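Csc2 (Thermofilum pendens, PDB 4TXD) probably binds RNA as a zinc-containing member of the Cas7 family, with an RRM domain, in the type I-D CRISPR immune system. Local coordinates at residues A[197-202]-A[243-248]; A[52-57]-A[290-295]; A[261-266]-A[280-285]; A[72-77]-A[91-96]. One frame throughout, in Å; residues are numbered along the deposited sequence. Where two conformers were deposited one is given.

All four contacts reach one antiparallel sheet. Strand 52-61, which carries contact 2, lies between strand 240-247 of contact 1 and strand 277-288 of contact 3. Contact 1 pairs two inner strands and contact 3 packs a helix end on the sheet; both are buried. Contacts 2 and 4 are only partly buried and each involves a loop. The chemistry follows the place. Contact 3 is apolar, with waters between backbone atoms. Contact 1 adds backbone pairing and a salt-bridge network, which runs on into contact 2 through Arg52 and Glu54. Contact 4 lies toward the outer side of the sheet, at strand 85-92, and relies on amides, a lysine and waters.

Contact 1 (A[197-202]-A[243-248])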
loop_
_atom_site.group_PDB
_atom_site.type_symbol
_atom_site.label_atom_id
_atom_site.label_comp_id
_atom_site.label_asym_id
_atom_site.label_seq_id
_atom_site.Cartn_x
_atom_site.Cartn_y
_atom_site.Cartn_z
ATOM N N VAL A 197 6.821 -0.223 -1.450
ATOM C CA VAL A 197 5.688 0.667 -1.748
ATOM C C VAL A 197 5.760 1.851 -0.779
ATOM O O VAL A 197 5.451 1.707 0.400
ATOM C CB VAL A 197 4.327 -0.061 -1.599
ATOM C CG1 VAL A 197 3.140 0.888 -1.882
ATOM C CG2 VAL A 197 4.278 -1.296 -2.510
ATOM N N ARG A 198 6.228 2.997 -1.267
ATOM C CA ARG A 198 6.393 4.183 -0.433
ATOM C C ARG A 198 5.285 5.199 -0.708
ATOM O O ARG A 198 5.196 5.728 -1.810
ATOM C CB ARG A 198 7.752 4.838 -0.686
ATOM C CG ARG A 198 8.941 4.060 -0.157
ATOM C CD ARG A 198 9.965 5.006 0.466
ATOM N NE ARG A 198 11.262 4.970 -0.204
ATOM C CZ ARG A 198 11.709 5.911 -1.033
ATOM N NH1 ARG A 198 10.964 6.974 -1.311
ATOM N NH2 ARG A 198 12.907 5.789 -1.590
ATOM N N PHE A 199 4.465 5.481 0.292
ATOM C CA PHE A 199 3.378 6.450 0.121
ATOM C C PHE A 199 3.804 7.875 0.449
ATOM O O PHE A 199 4.485 8.102 1.453
ATOM C CB PHE A 199 2.183 6.103 1.009
ATOM C CG PHE A 199 1.382 4.931 0.535
ATOM C CD1 PHE A 199 0.453 5.075 -0.488
ATOM C CD2 PHE A 199 1.549 3.681 1.126
ATOM C CE1 PHE A 199 -0.300 3.987 -0.930
ATOM C CE2 PHE A 199 0.803 2.591 0.698
ATOM C CZ PHE A 199 -0.121 2.736 -0.333
ATOM N N ASP A 200 3.371 8.829 -0.377
ATOM C CA ASP A 200 3.258 10.229 0.051
ATOM C C ASP A 200 2.136 10.293 1.083
ATOM O O ASP A 200 1.321 9.375 1.164
ATOM C CB ASP A 200 2.907 11.166 -1.117
ATOM C CG ASP A 200 4.048 11.412 -2.066
ATOM O OD1 ASP A 200 5.112 10.770 -1.953
ATOM O OD2 ASP A 200 3.852 12.264 -2.967
ATOM N N PRO A 201 2.061 11.391 1.859
ATOM C CA PRO A 201 0.781 11.633 2.547
ATOM C C PRO A 201 -0.320 11.835 1.506
ATOM O O PRO A 201 0.002 12.284 0.406
ATOM C CB PRO A 201 1.022 12.939 3.335
ATOM C CG PRO A 201 2.529 13.143 3.327
ATOM C CD PRO A 201 3.015 12.497 2.047
ATOM N N ALA A 202 -1.576 11.529 1.835
ATOM C CA ALA A 202 -2.674 11.877 0.949
ATOM C C ALA A 202 -3.381 13.133 1.475
ATOM O O ALA A 202 -3.833 13.177 2.626
ATOM C CB ALA A 202 -3.643 10.721 0.805
ATOM N N GLY A 243 -3.602 11.219 -3.590
ATOM C CA GLY A 243 -2.547 10.344 -3.109
ATOM C C GLY A 243 -1.532 10.000 -4.179
ATOM O O GLY A 243 -1.817 10.077 -5.377
ATOM N N ARG A 244 -0.330 9.645 -3.740
ATOM C CA ARG A 244 0.721 9.188 -4.644
ATOM C C ARG A 244 1.562 8.140 -3.923
ATOM O O ARG A 244 1.840 8.271 -2.722
ATOM C CB ARG A 244 1.607 10.351 -5.107
ATOM C CG ARG A 244 2.654 9.977 -6.177
ATOM C CD ARG A 244 3.636 11.120 -6.422
ATOM N NE ARG A 244 4.634 11.177 -5.358
ATOM C CZ ARG A 244 5.892 10.768 -5.477
ATOM N NH1 ARG A 244 6.347 10.303 -6.643
ATOM N NH2 ARG A 244 6.704 10.849 -4.432
ATOM N N ALA A 245 1.962 7.105 -4.656
ATOM C CA ALA A 245 2.890 6.112 -4.130
ATOM C C ALA A 245 3.995 5.836 -5.135
ATOM O O ALA A 245 3.805 5.994 -6.347
ATOM C CB ALA A 245 2.158 4.826 -3.766
ATOM N N GLU A 246 5.168 5.473 -4.623
ATOM C CA GLU A 246 6.261 5.014 -5.476
ATOM C C GLU A 246 6.481 3.514 -5.261
ATOM O O GLU A 246 6.623 3.049 -4.126
ATOM C CB GLU A 246 7.543 5.804 -5.195
ATOM C CG GLU A 246 7.485 7.227 -5.727
ATOM C CD GLU A 246 8.792 7.972 -5.534
ATOM O OE1 GLU A 246 9.793 7.330 -5.139
ATOM O OE2 GLU A 246 8.817 9.198 -5.765
ATOM N N LEU A 247 6.459 2.766 -6.359
ATOM C CA LEU A 247 6.563 1.308 -6.334
ATOM C C LEU A 247 7.894 0.930 -6.971
ATOM O O LEU A 247 8.137 1.266 -8.123
ATOM C CB LEU A 247 5.395 0.653 -7.085
ATOM C CG LEU A 247 4.061 0.524 -6.342
ATOM C CD1 LEU A 247 3.553 1.865 -5.814
ATOM C CD2 LEU A 247 3.003 -0.131 -7.238
ATOM N N VAL A 248 8.768 0.278 -6.211
ATOM C CA VAL A 248 10.111 -0.025 -6.709
ATOM C C VAL A 248 10.429 -1.519 -6.622
ATOM O O VAL A 248 9.994 -2.201 -5.693
ATOM C CB VAL A 248 11.205 0.768 -5.933
ATOM C CG1 VAL A 248 11.037 2.261 -6.143
ATOM C CG2 VAL A 248 11.145 0.455 -4.460
HETATM O O HOH W 1 -0.469 9.669 -0.904
#
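Arg198 and Glu246 pair through both backbone groups. Arg198 N gives its hydrogen to Glu246 O at 2.9 Å, and Glu246 N returns a bond to Arg198 O at 2.8 Å. Two residues on, Asp200 N bonds to Arg244 O. A water extends the pairing: it accepts from Arg244 N and is bonded to Asp200 O.

The charged contacts centre on Arg244. Its chain leaves with CG anti to the backbone N (chi1 -174°) and bends at chi3, which lays the guanidinium beside Asp200. The grip is side-on. NE meets Asp200 OD2 at 2.7 Å in an almost straight bond, within the guanidinium plane but from above the carboxylate plane. NH2 reaches Asp200 OD1 at 2.9 Å on the syn side. End-on, NH1 and NH2 both hold Glu246 OE2. Asp200 and Glu246 together fix the rotation of the guanidinium, and Glu54 adds a further carboxylate at NH1. In the conformer given for Arg198, only charge relates its side chain to that of Glu246; no N-H points at the oxygen.

These are neighbouring antiparallel strands, 197-204 and 240-247, inside the sheet of the RRM-like fold. Their short segments run 153° apart.

The apolar contacts lie on the other face, which helix 252-263 partly covers. Ala245 CB touches the Phe199 ring obliquely, 3.7 Å from CD1. Val197 and Leu247 lie side by side, pointing the same way, with Val197 CG1 4.1 Å from Leu247 CD1. Leu255 and Thr258 of the helix pack on Leu247.

Contact 2 (A[52-57]-A[290-295])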
loop_
_atom_site.group_PDB
_atom_site.type_symbol
_atom_site.label_atom_id
_atom_site.label_comp_id
_atom_site.label_asym_id
_atom_site.label_seq_id
_atom_site.Cartn_x
_atom_site.Cartn_y
_atom_site.Cartn_z
ATOM N N ARG A 52 11.589 3.677 -10.746
ATOM C CA ARG A 52 10.417 3.569 -9.900
ATOM C C ARG A 52 9.178 3.744 -10.752
ATOM O O ARG A 52 9.232 4.313 -11.850
ATOM C CB ARG A 52 10.457 4.627 -8.788
ATOM C CG ARG A 52 10.327 6.058 -9.306
ATOM C CD ARG A 52 10.767 7.078 -8.275
ATOM N NE ARG A 52 12.209 7.286 -8.291
ATOM C CZ ARG A 52 12.909 7.744 -7.257
ATOM N NH1 ARG A 52 12.301 8.015 -6.106
ATOM N NH2 ARG A 52 14.220 7.911 -7.366
ATOM N N ILE A 53 8.065 3.240 -10.244
ATOM C CA ILE A 53 6.777 3.483 -10.847
ATOM C C ILE A 53 5.957 4.355 -9.894
ATOM O O ILE A 53 5.690 3.964 -8.755
ATOM C CB ILE A 53 6.063 2.175 -11.143
ATOM C CG1 ILE A 53 6.914 1.355 -12.132
ATOM C CG2 ILE A 53 4.645 2.434 -11.676
ATOM C CD1 ILE A 53 6.366 -0.023 -12.419
ATOM N N GLU A 54 5.609 5.552 -10.350
ATOM C CA GLU A 54 4.673 6.413 -9.623
ATOM C C GLU A 54 3.226 6.017 -9.881
ATOM O O GLU A 54 2.836 5.799 -11.031
ATOM C CB GLU A 54 4.846 7.875 -10.024
ATOM C CG GLU A 54 6.085 8.552 -9.528
ATOM C CD GLU A 54 6.202 9.942 -10.100
ATOM O OE1 GLU A 54 6.510 10.052 -11.304
ATOM O OE2 GLU A 54 5.977 10.921 -9.357
ATOM N N VAL A 55 2.424 5.932 -8.821
ATOM C CA VAL A 55 0.989 5.765 -8.985
ATOM C C VAL A 55 0.242 6.914 -8.287
ATOM O O VAL A 55 0.504 7.226 -7.120
ATOM C CB VAL A 55 0.503 4.394 -8.456
ATOM C CG1 VAL A 55 0.893 4.192 -7.021
ATOM C CG2 VAL A 55 -0.994 4.265 -8.614
ATOM N N VAL A 56 -0.650 7.573 -9.025
ATOM C CA VAL A 56 -1.445 8.673 -8.470
ATOM C C VAL A 56 -2.880 8.217 -8.382
ATOM O O VAL A 56 -3.406 7.593 -9.317
ATOM C CB VAL A 56 -1.335 9.959 -9.323
ATOM C CG1 VAL A 56 -2.316 11.038 -8.838
ATOM C CG2 VAL A 56 0.082 10.496 -9.278
ATOM N N PHE A 57 -3.515 8.511 -7.253
ATOM C CA PHE A 57 -4.836 8.012 -6.979
ATOM C C PHE A 57 -5.668 9.004 -6.173
ATOM O O PHE A 57 -5.146 9.980 -5.623
ATOM C CB PHE A 57 -4.756 6.653 -6.248
ATOM C CG PHE A 57 -4.006 6.694 -4.926
ATOM C CD1 PHE A 57 -2.615 6.587 -4.884
ATOM C CD2 PHE A 57 -4.701 6.800 -3.728
ATOM C CE1 PHE A 57 -1.930 6.617 -3.654
ATOM C CE2 PHE A 57 -4.028 6.830 -2.494
ATOM C CZ PHE A 57 -2.637 6.733 -2.464
ATOM N N TYR A 290 13.482 9.233 -11.964
ATOM C CA TYR A 290 13.091 10.201 -10.944
ATOM C C TYR A 290 11.587 10.468 -10.969
ATOM O O TYR A 290 10.940 10.357 -12.011
ATOM C CB TYR A 290 13.850 11.512 -11.127
ATOM C CG TYR A 290 15.358 11.375 -11.058
ATOM C CD1 TYR A 290 16.001 11.135 -9.848
ATOM C CD2 TYR A 290 16.141 11.499 -12.201
ATOM C CE1 TYR A 290 17.380 11.014 -9.780
ATOM C CE2 TYR A 290 17.521 11.379 -12.142
ATOM C CZ TYR A 290 18.134 11.140 -10.930
ATOM O OH TYR A 290 19.504 11.020 -10.866
ATOM N N ALA A 291 11.039 10.813 -9.811
ATOM C CA ALA A 291 9.617 11.112 -9.691
ATOM C C ALA A 291 9.277 12.380 -10.464
ATOM O O ALA A 291 10.091 13.292 -10.556
ATOM C CB ALA A 291 9.231 11.260 -8.229
ATOM N N SER A 292 8.074 12.441 -11.014
ATOM C CA SER A 292 7.687 13.599 -11.798
ATOM C C SER A 292 6.768 14.541 -11.016
ATOM O O SER A 292 6.572 15.687 -11.415
ATOM C CB SER A 292 7.015 13.149 -13.094
ATOM O OG SER A 292 5.870 12.361 -12.820
ATOM N N THR A 293 6.223 14.075 -9.895
ATOM C CA THR A 293 5.280 14.904 -9.132
ATOM C C THR A 293 5.184 14.445 -7.672
ATOM O O THR A 293 5.894 13.526 -7.269
ATOM C CB THR A 293 3.877 14.904 -9.795
ATOM O OG1 THR A 293 3.044 15.881 -9.157
ATOM C CG2 THR A 293 3.209 13.533 -9.736
ATOM N N THR A 294 4.353 15.113 -6.873
ATOM C CA THR A 294 4.124 14.707 -5.479
ATOM C C THR A 294 2.664 14.939 -5.150
ATOM O O THR A 294 2.030 15.815 -5.743
ATOM C CB THR A 294 4.993 15.488 -4.442
ATOM O OG1 THR A 294 4.537 16.843 -4.338
ATOM C CG2 THR A 294 6.500 15.465 -4.784
ATOM N N ALA A 295 2.132 14.206 -4.198
ATOM C CA ALA A 295 0.766 14.396 -3.805
ATOM C C ALA A 295 0.522 15.833 -3.335
ATOM O O ALA A 295 -0.457 16.419 -3.659
ATOM C CB ALA A 295 0.391 13.429 -2.721
#
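Glu54 sets CG anti to its carbonyl carbon (chi1 -72°) and then runs extended, which carries the carboxylate to the backbone of Ala291 to Thr293. Ser292 meets it with OG placed between its own backbone N and carbonyl carbon (chi1 59°). Strand 52-61 of the RRM-like sheet thus holds the loop that leads from strand 277-288 to helix 295-301, where Thr294 is the N-cap.

Two donors of Ser292 share Glu54 OE1. OG comes in on the syn side at 2.8 Å, while Ser292 N lies at 2.9 Å, above the carboxylate plane. Glu54 OE2 uses its syn lone pair for Thr293 N at 3.2 Å and also forms a salt bridge with Arg244. Replacing Glu54 by an alanine is likely to leave the amides of Ser292 and Thr293 and the Ser292 hydroxyl without their acceptor, and Arg244 without one of its carboxylates.

Arg52 NE comes up to the backbone at Tyr290 and Ala291. Ala291 N sits over one face of the guanidinium, 4.0 Å from Arg52 NE. The same group bonds to Lys289 O and makes a salt bridge to Glu246. Farther along, Val56 CG2 approaches Thr293 CG2 to 4.4 Å.

Contact 3 (A[261-266]-A[280-285]); sequences SLATLR and VEILGV
Leu262 and Val280 meet through the one kind of flat group that matters here, the peptide carbonyl. No ring, amide side chain or charged plane takes part across the contact. Leu262 O lies against the branch point of Val280, 3.3 Å from CB, with CG1 and CG2 a little farther off. The same oxygen accepts a hydrogen bond from Leu265 N as helix 252-263 ends.

Val280 is held between that carbonyl and the turn beyond it. Its CG2, anti to the carbonyl carbon, packs on Leu265 CB at 3.7 Å, and the two side chains cross at a slant. Ile282 packs on Leu262 and Ala263. With CG1 anti to the carbonyl carbon (chi1 -47°) and a second bend at chi2, its CD1 swings to 4.0 Å from Leu262 CB. The chains of Ile282 and Leu262 cross at about a right angle. Ala263 CB rests 4.3 Å from Ile282 CG1.

The contact joins the end of helix 252-263 to strand 277-288 of the RRM-like sheet. From strand 52-61, Phe57 packs on Val280 and Val55 on Ile282, and Leu331 and Leu332 of helix 328-334 close over Ala263.

Two waters fill in where the backbones do not bond directly. One is bonded to Ala263 O, Leu265 O and Val280 N. The other links Ala263 O, at 2.6 Å, to Val280 O, at 2.7 Å. The union therefore rests on apolar packing, with no direct hydrogen bond across it, while Ala263 O, Leu265 O and the N and O of Val280 are bonded to water.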
loop_
_atom_site.group_PDB
_atom_site.type_symbol
_atom_site.label_atom_id
_atom_site.label_comp_id
_atom_site.label_asym_id
_atom_site.label_seq_id
_atom_site.Cartn_x
_atom_site.Cartn_y
_atom_site.Cartn_z
ATOM N N SER A 261 -5.029 -3.866 -4.463
ATOM C CA SER A 261 -5.302 -3.724 -3.039
ATOM C C SER A 261 -5.756 -2.294 -2.740
ATOM O O SER A 261 -6.665 -2.073 -1.942
ATOM C CB SER A 261 -4.063 -4.074 -2.206
ATOM O OG SER A 261 -3.758 -5.468 -2.299
ATOM N N LEU A 262 -5.099 -1.335 -3.379
ATOM C CA LEU A 262 -5.457 0.077 -3.259
ATOM C C LEU A 262 -6.882 0.322 -3.762
ATOM O O LEU A 262 -7.705 0.929 -3.083
ATOM C CB LEU A 262 -4.474 0.918 -4.062
ATOM C CG LEU A 262 -3.870 2.218 -3.551
ATOM C CD1 LEU A 262 -3.719 2.233 -2.051
ATOM C CD2 LEU A 262 -2.520 2.392 -4.226
ATOM N N ALA A 263 -7.153 -0.172 -4.964
ATOM C CA ALA A 263 -8.426 0.041 -5.647
ATOM C C ALA A 263 -9.599 -0.591 -4.915
ATOM O O ALA A 263 -10.747 -0.182 -5.105
ATOM C CB ALA A 263 -8.341 -0.506 -7.076
ATOM N N THR A 264 -9.322 -1.581 -4.071
ATOM C CA THR A 264 -10.398 -2.275 -3.374
ATOM C C THR A 264 -10.575 -1.858 -1.929
ATOM O O THR A 264 -11.403 -2.426 -1.217
ATOM C CB THR A 264 -10.207 -3.811 -3.414
ATOM O OG1 THR A 264 -8.869 -4.150 -3.027
ATOM C CG2 THR A 264 -10.478 -4.339 -4.826
ATOM N N LEU A 265 -9.802 -0.868 -1.494
ATOM C CA LEU A 265 -10.033 -0.245 -0.198
ATOM C C LEU A 265 -11.454 0.311 -0.097
ATOM O O LEU A 265 -11.893 1.072 -0.959
ATOM C CB LEU A 265 -9.033 0.891 0.046
ATOM C CG LEU A 265 -7.598 0.535 0.410
ATOM C CD1 LEU A 265 -6.737 1.782 0.402
ATOM C CD2 LEU A 265 -7.600 -0.128 1.785
ATOM N N ARG A 266 -12.149 -0.058 0.964
ATOM C CA ARG A 266 -13.473 0.483 1.215
ATOM C C ARG A 266 -13.661 0.766 2.703
ATOM O O ARG A 266 -13.659 1.934 3.120
ATOM C CB ARG A 266 -14.555 -0.471 0.688
ATOM C CG ARG A 266 -15.952 0.070 0.873
ATOM C CD ARG A 266 -16.964 -0.557 -0.076
ATOM N NE ARG A 266 -18.079 0.355 -0.325
ATOM C CZ ARG A 266 -19.140 0.479 0.467
ATOM N NH1 ARG A 266 -19.241 -0.258 1.566
ATOM N NH2 ARG A 266 -20.103 1.340 0.159
ATOM N N VAL A 280 -11.596 4.396 -3.516
ATOM C CA VAL A 280 -10.297 4.745 -4.050
ATOM C C VAL A 280 -10.301 4.517 -5.537
ATOM O O VAL A 280 -10.815 3.502 -6.004
ATOM C CB VAL A 280 -9.162 3.901 -3.400
ATOM C CG1 VAL A 280 -7.812 4.251 -4.016
ATOM C CG2 VAL A 280 -9.146 4.096 -1.868
ATOM N N GLU A 281 -9.743 5.453 -6.288
ATOM C CA GLU A 281 -9.599 5.283 -7.731
ATOM C C GLU A 281 -8.169 5.520 -8.172
ATOM O O GLU A 281 -7.591 6.562 -7.866
ATOM C CB GLU A 281 -10.505 6.245 -8.491
ATOM C CG GLU A 281 -11.939 6.252 -8.056
ATOM C CD GLU A 281 -12.654 7.463 -8.606
ATOM O OE1 GLU A 281 -12.749 8.483 -7.884
ATOM O OE2 GLU A 281 -13.092 7.399 -9.774
ATOM N N ILE A 282 -7.600 4.562 -8.904
ATOM C CA ILE A 282 -6.284 4.764 -9.512
ATOM C C ILE A 282 -6.475 5.615 -10.767
ATOM O O ILE A 282 -7.320 5.294 -11.607
ATOM C CB ILE A 282 -5.592 3.423 -9.897
ATOM C CG1 ILE A 282 -5.682 2.406 -8.753
ATOM C CG2 ILE A 282 -4.156 3.668 -10.363
ATOM C CD1 ILE A 282 -4.889 2.792 -7.516
ATOM N N LEU A 283 -5.707 6.674 -10.907
ATOM C CA LEU A 283 -5.805 7.528 -12.061
ATOM C C LEU A 283 -4.712 7.337 -13.093
ATOM O O LEU A 283 -4.916 7.565 -14.248
ATOM C CB LEU A 283 -5.839 8.983 -11.663
ATOM C CG LEU A 283 -6.999 9.405 -10.786
ATOM C CD1 LEU A 283 -6.970 10.890 -10.610
ATOM C CD2 LEU A 283 -8.309 8.970 -11.363
ATOM N N GLY A 284 -3.540 6.945 -12.660
ATOM C CA GLY A 284 -2.437 6.872 -13.601
ATOM C C GLY A 284 -1.139 6.365 -13.021
ATOM O O GLY A 284 -0.909 6.451 -11.808
ATOM N N VAL A 285 -0.295 5.826 -13.894
ATOM C CA VAL A 285 1.041 5.380 -13.503
ATOM C C VAL A 285 2.106 5.950 -14.436
ATOM O O VAL A 285 1.820 6.328 -15.567
ATOM C CB VAL A 285 1.161 3.838 -13.499
ATOM C CG1 VAL A 285 0.186 3.226 -12.512
ATOM C CG2 VAL A 285 0.930 3.282 -14.909
HETATM O O HOH W 2 -12.239 1.553 -3.416
HETATM O O HOH W 3 -12.094 1.251 -6.795
#

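Contact 4 (A[72-77]-A[91-96]); sequences AGTINM and VIQPQK
The junction between strand 85-92 and helix 94-115, with Gln93 at the N-cap position, is where Ile75 and Asn76 of the loop 72-77 meet Gln93, Val91 and Lys96. In the conformer given for Gln93, its OE1 accepts from Ile75 N at 3.1 Å. The donor stands well above the carbonyl plane of the amide, 74° out of it, not on a lone pair. The two side chains cross at about a right angle. A water joins Gln93 NE2 to Gly73 O.

Asn76 O accepts from Val91 N at 2.9 Å, just before the loop becomes strand 77-82, which pairs with strand 85-92 at the outer side of the RRM-like sheet. Ile75 CD1 packs on Val91 CG1.

Lys96, with CG anti to its carbonyl carbon (chi1 -58°), runs extended beyond CG from the first turn of the helix and sets NZ 2.9 Å from Asn76 OD1, nearly along the C=O axis. Arg68 O and Gly273 O also bind NZ. Asn76 ND2 turns to Phe230 O. A leucine in place of Asn76 would probably leave NZ short of one oxygen and Phe230 O without its amide donor.

One water sits at the middle of the junction. It bonds to Ile75 O at 2.8 Å, Val91 O at 2.7 Å, Gln93 N and Lys96 NZ. A second links Ile75 O to NZ, where its bond is weak.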
loop_
_atom_site.group_PDB
_atom_site.type_symbol
_atom_site.label_atom_id
_atom_site.label_comp_id
_atom_site.label_asym_id
_atom_site.label_seq_id
_atom_site.Cartn_x
_atom_site.Cartn_y
_atom_site.Cartn_z
ATOM N N ALA A 72 2.979 11.032 19.787
ATOM C CA ALA A 72 3.644 12.310 19.567
ATOM C C ALA A 72 4.110 12.449 18.123
ATOM O O ALA A 72 4.598 11.492 17.515
ATOM C CB ALA A 72 4.833 12.473 20.532
ATOM N N GLY A 73 3.920 13.641 17.571
ATOM C CA GLY A 73 4.394 13.948 16.240
ATOM C C GLY A 73 3.482 13.524 15.099
ATOM O O GLY A 73 3.724 13.923 13.964
ATOM N N THR A 74 2.449 12.726 15.366
ATOM C CA THR A 74 1.523 12.345 14.277
ATOM C C THR A 74 0.489 13.444 14.020
ATOM O O THR A 74 0.089 14.171 14.931
ATOM C CB THR A 74 0.775 11.021 14.558
ATOM O OG1 THR A 74 0.023 11.128 15.768
ATOM C CG2 THR A 74 1.756 9.848 14.654
ATOM N N ILE A 75 0.052 13.573 12.775
ATOM C CA ILE A 75 -0.796 14.701 12.425
ATOM C C ILE A 75 -2.008 14.279 11.612
ATOM O O ILE A 75 -1.979 13.259 10.925
ATOM C CB ILE A 75 -0.027 15.772 11.621
ATOM C CG1 ILE A 75 0.418 15.213 10.274
ATOM C CG2 ILE A 75 1.178 16.336 12.446
ATOM C CD1 ILE A 75 0.946 16.274 9.329
ATOM N N ASN A 76 -3.068 15.074 11.724
ATOM C CA ASN A 76 -4.294 14.899 10.939
ATOM C C ASN A 76 -4.592 16.083 10.025
ATOM O O ASN A 76 -5.468 16.007 9.162
ATOM C CB ASN A 76 -5.495 14.699 11.866
ATOM C CG ASN A 76 -5.444 13.380 12.626
ATOM O OD1 ASN A 76 -4.986 12.355 12.104
ATOM N ND2 ASN A 76 -5.917 13.404 13.870
ATOM N N MET A 77 -3.905 17.195 10.261
ATOM C CA MET A 77 -4.146 18.419 9.504
ATOM C C MET A 77 -2.806 18.983 9.070
ATOM O O MET A 77 -1.825 18.926 9.820
ATOM C CB MET A 77 -4.900 19.476 10.331
ATOM C CG MET A 77 -6.272 19.068 10.800
ATOM S SD MET A 77 -7.469 18.931 9.444
ATOM C CE MET A 77 -7.865 20.638 9.116
ATOM N N VAL A 91 -5.254 15.388 6.298
ATOM C CA VAL A 91 -4.230 14.622 5.605
ATOM C C VAL A 91 -4.214 13.196 6.142
ATOM O O VAL A 91 -4.447 12.960 7.339
ATOM C CB VAL A 91 -2.837 15.284 5.762
ATOM C CG1 VAL A 91 -2.469 15.395 7.228
ATOM C CG2 VAL A 91 -1.767 14.511 5.001
ATOM N N ILE A 92 -3.992 12.243 5.247
ATOM C CA ILE A 92 -3.809 10.857 5.639
ATOM C C ILE A 92 -2.321 10.568 5.558
ATOM O O ILE A 92 -1.756 10.495 4.471
ATOM C CB ILE A 92 -4.601 9.887 4.730
ATOM C CG1 ILE A 92 -6.069 10.307 4.649
ATOM C CG2 ILE A 92 -4.472 8.450 5.242
ATOM C CD1 ILE A 92 -6.876 9.519 3.613
ATOM N N GLN A 93 -1.671 10.413 6.706
ATOM C CA GLN A 93 -0.222 10.231 6.752
ATOM C C GLN A 93 0.196 8.889 6.122
ATOM O O GLN A 93 -0.585 7.925 6.112
ATOM C CB GLN A 93 0.284 10.328 8.204
ATOM C CG GLN A 93 0.305 11.762 8.783
ATOM C CD GLN A 93 1.418 11.969 9.828
ATOM O OE1 GLN A 93 1.361 11.445 10.944
ATOM N NE2 GLN A 93 2.432 12.740 9.457
ATOM N N PRO A 94 1.420 8.826 5.587
ATOM C CA PRO A 94 1.941 7.619 4.930
ATOM C C PRO A 94 1.771 6.330 5.745
ATOM O O PRO A 94 1.386 5.313 5.171
ATOM C CB PRO A 94 3.427 7.944 4.733
ATOM C CG PRO A 94 3.451 9.423 4.570
ATOM C CD PRO A 94 2.393 9.940 5.523
ATOM N N GLN A 95 2.031 6.347 7.048
ATOM C CA GLN A 95 1.919 5.092 7.793
ATOM C C GLN A 95 0.459 4.637 7.965
ATOM O O GLN A 95 0.202 3.453 8.171
ATOM C CB GLN A 95 2.619 5.199 9.148
ATOM C CG GLN A 95 4.150 5.240 9.042
ATOM C CD GLN A 95 4.736 4.095 8.212
ATOM O OE1 GLN A 95 4.574 2.918 8.540
ATOM N NE2 GLN A 95 5.426 4.445 7.133
ATOM N N LYS A 96 -0.505 5.548 7.857
ATOM C CA LYS A 96 -1.908 5.121 7.815
ATOM C C LYS A 96 -2.238 4.464 6.472
ATOM O O LYS A 96 -2.942 3.454 6.431
ATOM C CB LYS A 96 -2.870 6.288 8.072
ATOM C CG LYS A 96 -2.633 6.978 9.396
ATOM C CD LYS A 96 -3.752 7.965 9.732
ATOM C CE LYS A 96 -3.441 8.675 11.053
ATOM N NZ LYS A 96 -4.524 9.604 11.434
HETATM O O HOH W 4 4.812 13.412 11.256
HETATM O O HOH W 5 -3.299 11.436 9.296
HETATM O O HOH W 6 -2.322 10.927 12.820
#